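PDB 4H0O: acetate kinase from Entamoeba histolytica, which is a pyrophosphate-dependent acetate kinase of the ASKHA superfamily that interconverts acetyl phosphate and acetate, probably with magnesium as cofactor. Local coordinates for residues B[62-67]-B[81-86]. Residues are numbered along the deposited sequence; the frame is centred on the assembly and turned at random.
Sequences QIIKIE and IQFLKE
I64 and I66, two residues apart on strand 62-67, both meet the ring of F83 on helix 73-86. I64 comes first along the strand. Its CB points toward the helix, and the gamma methyl CG2 makes the closest approach, 4.0 Å from CE1 of F83. I66 has its CB on the same side of the strand but makes its closest approach with the other branch. The bend at chi2 (86°) carries its terminal methyl to the ring. There CD1 of I66 lies 4.0 Å from CD1 of F83. Both methyls approach obliquely, at the neighbouring CD1 and CE1 atoms of the phenyl group. F83 spans the gap by extension: CG is anti to the backbone N (chi1 167°), and the ring projects from the helix toward the strand. The backbones remain well apart, with 9.3 Å between CA of I66 and CA of F83.

Backbone hydrogen bonds tie I64 to H57 and I66 to I55, joining the strand to its antiparallel neighbour 54-59 at one margin of the mixed eight-stranded sheet. F83 also stacks on H57 and touches C38 and Y28, so the F83 side chain touches four successive strands of that sheet. The helix thus packs across the sheet in the ribonuclease H-like fold of this kinase, away from the predicted catalytic residues.

No hydrogen bond or salt bridge links the two segments, which bury 102 Å² in total. Cohesion between them therefore rests on dispersion and the hydrophobic effect, with a buried aromatic ring partly covered by two isoleucines that themselves retain some solvent exposure.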
loop_
_atom_site.group_PDB
_atom_site.type_symbol
_atom_site.label_atom_id
_atom_site.label_comp_id
_atom_site.label_asym_id
_atom_site.label_seq_id
_atom_site.Cartn_x
_atom_site.Cartn_y
_atom_site.Cartn_z
ATOM N N GLN B 62 26.630 -41.955 -6.355
ATOM C CA GLN B 62 27.145 -40.861 -7.183
ATOM C C GLN B 62 26.290 -40.366 -8.356
ATOM O O GLN B 62 25.060 -40.377 -8.308
ATOM C CB GLN B 62 28.548 -41.210 -7.692
ATOM C CG GLN B 62 29.234 -40.081 -8.445
ATOM C CD GLN B 62 30.677 -40.400 -8.784
ATOM O OE1 GLN B 62 31.208 -41.434 -8.380
ATOM N NE2 GLN B 62 31.319 -39.509 -9.531
ATOM N N ILE B 63 26.985 -39.922 -9.402
ATOM C CA ILE B 63 26.405 -39.197 -10.524
ATOM C C ILE B 63 26.178 -40.101 -11.736
ATOM O O ILE B 63 27.104 -40.761 -12.210
ATOM C CB ILE B 63 27.320 -38.017 -10.938
ATOM C CG1 ILE B 63 27.268 -36.892 -9.898
ATOM C CG2 ILE B 63 26.933 -37.480 -12.304
ATOM C CD1 ILE B 63 28.199 -37.076 -8.711
ATOM N N ILE B 64 24.942 -40.123 -12.231
ATOM C CA ILE B 64 24.594 -40.895 -13.420
ATOM C C ILE B 64 24.068 -39.968 -14.513
ATOM O O ILE B 64 23.068 -39.271 -14.325
ATOM C CB ILE B 64 23.550 -41.985 -13.104
ATOM C CG1 ILE B 64 24.129 -42.990 -12.107
ATOM C CG2 ILE B 64 23.105 -42.696 -14.374
ATOM C CD1 ILE B 64 23.203 -44.145 -11.779
ATOM N N LYS B 65 24.752 -39.959 -15.652
ATOM C CA LYS B 65 24.417 -39.050 -16.738
ATOM C C LYS B 65 23.849 -39.787 -17.946
ATOM O O LYS B 65 24.514 -40.636 -18.539
ATOM C CB LYS B 65 25.647 -38.232 -17.136
ATOM C CG LYS B 65 26.254 -37.443 -15.985
ATOM C CD LYS B 65 27.522 -36.716 -16.408
ATOM C CE LYS B 65 28.019 -35.784 -15.308
ATOM N NZ LYS B 65 29.304 -35.120 -15.668
ATOM N N ILE B 66 22.609 -39.458 -18.298
ATOM C CA ILE B 66 21.972 -40.022 -19.481
ATOM C C ILE B 66 21.863 -38.926 -20.532
ATOM O O ILE B 66 21.153 -37.937 -20.333
ATOM C CB ILE B 66 20.562 -40.571 -19.169
ATOM C CG1 ILE B 66 20.639 -41.746 -18.193
ATOM C CG2 ILE B 66 19.863 -41.013 -20.444
ATOM C CD1 ILE B 66 20.658 -41.348 -16.739
ATOM N N GLU B 67 22.579 -39.092 -21.642
ATOM C CA GLU B 67 22.555 -38.100 -22.710
ATOM C C GLU B 67 21.173 -38.033 -23.349
ATOM O O GLU B 67 20.534 -39.057 -23.594
ATOM C CB GLU B 67 23.637 -38.392 -23.752
ATOM C CG GLU B 67 25.041 -38.043 -23.280
ATOM C CD GLU B 67 26.115 -38.489 -24.250
ATOM O OE1 GLU B 67 26.128 -39.684 -24.613
ATOM O OE2 GLU B 67 26.943 -37.645 -24.652
ATOM N N ILE B 81 10.866 -40.651 -14.579
ATOM C CA ILE B 81 10.056 -41.756 -14.077
ATOM C C ILE B 81 10.582 -43.097 -14.592
ATOM O O ILE B 81 10.636 -44.085 -13.853
ATOM C CB ILE B 81 8.573 -41.574 -14.490
ATOM C CG1 ILE B 81 7.962 -40.371 -13.762
ATOM C CG2 ILE B 81 7.763 -42.832 -14.211
ATOM C CD1 ILE B 81 6.589 -39.972 -14.268
ATOM N N GLN B 82 10.981 -43.118 -15.859
ATOM C CA GLN B 82 11.552 -44.312 -16.472
ATOM C C GLN B 82 12.870 -44.717 -15.807
ATOM O O GLN B 82 13.111 -45.901 -15.569
ATOM C CB GLN B 82 11.756 -44.084 -17.972
ATOM C CG GLN B 82 12.563 -45.163 -18.676
ATOM C CD GLN B 82 12.507 -45.027 -20.186
ATOM O OE1 GLN B 82 11.481 -44.638 -20.746
ATOM N NE2 GLN B 82 13.613 -45.343 -20.853
ATOM N N PHE B 83 13.710 -43.732 -15.504
ATOM C CA PHE B 83 14.989 -43.984 -14.846
ATOM C C PHE B 83 14.798 -44.629 -13.480
ATOM O O PHE B 83 15.537 -45.541 -13.108
ATOM C CB PHE B 83 15.778 -42.681 -14.693
ATOM C CG PHE B 83 16.958 -42.780 -13.754
ATOM C CD1 PHE B 83 18.185 -43.246 -14.204
ATOM C CD2 PHE B 83 16.843 -42.386 -12.427
ATOM C CE1 PHE B 83 19.272 -43.329 -13.346
ATOM C CE2 PHE B 83 17.926 -42.469 -11.563
ATOM C CZ PHE B 83 19.139 -42.941 -12.023
ATOM N N LEU B 84 13.816 -44.138 -12.730
ATOM C CA LEU B 84 13.558 -44.628 -11.381
ATOM C C LEU B 84 13.051 -46.071 -11.395
ATOM O O LEU B 84 13.391 -46.863 -10.514
ATOM C CB LEU B 84 12.568 -43.707 -10.661
ATOM C CG LEU B 84 13.039 -42.260 -10.501
ATOM C CD1 LEU B 84 11.907 -41.344 -10.057
ATOM C CD2 LEU B 84 14.201 -42.182 -9.519
ATOM N N LYS B 85 12.241 -46.403 -12.398
ATOM C CA LYS B 85 11.756 -47.766 -12.578
ATOM C C LYS B 85 12.913 -48.707 -12.890
ATOM O O LYS B 85 13.022 -49.782 -12.302
ATOM C CB LYS B 85 10.715 -47.822 -13.699
ATOM C CG LYS B 85 9.348 -47.268 -13.322
ATOM C CD LYS B 85 8.396 -47.296 -14.515
ATOM C CE LYS B 85 6.984 -46.899 -14.110
ATOM N NZ LYS B 85 6.054 -46.878 -15.274
ATOM N N GLU B 86 13.778 -48.290 -13.811
ATOM C CA GLU B 86 14.925 -49.099 -14.220
ATOM C C GLU B 86 15.945 -49.305 -13.098
ATOM O O GLU B 86 16.703 -50.275 -13.111
ATOM C CB GLU B 86 15.599 -48.499 -15.459
ATOM C CG GLU B 86 14.799 -48.679 -16.748
ATOM C CD GLU B 86 15.465 -48.034 -17.952
ATOM O OE1 GLU B 86 16.486 -47.337 -17.768
ATOM O OE2 GLU B 86 14.966 -48.224 -19.081
#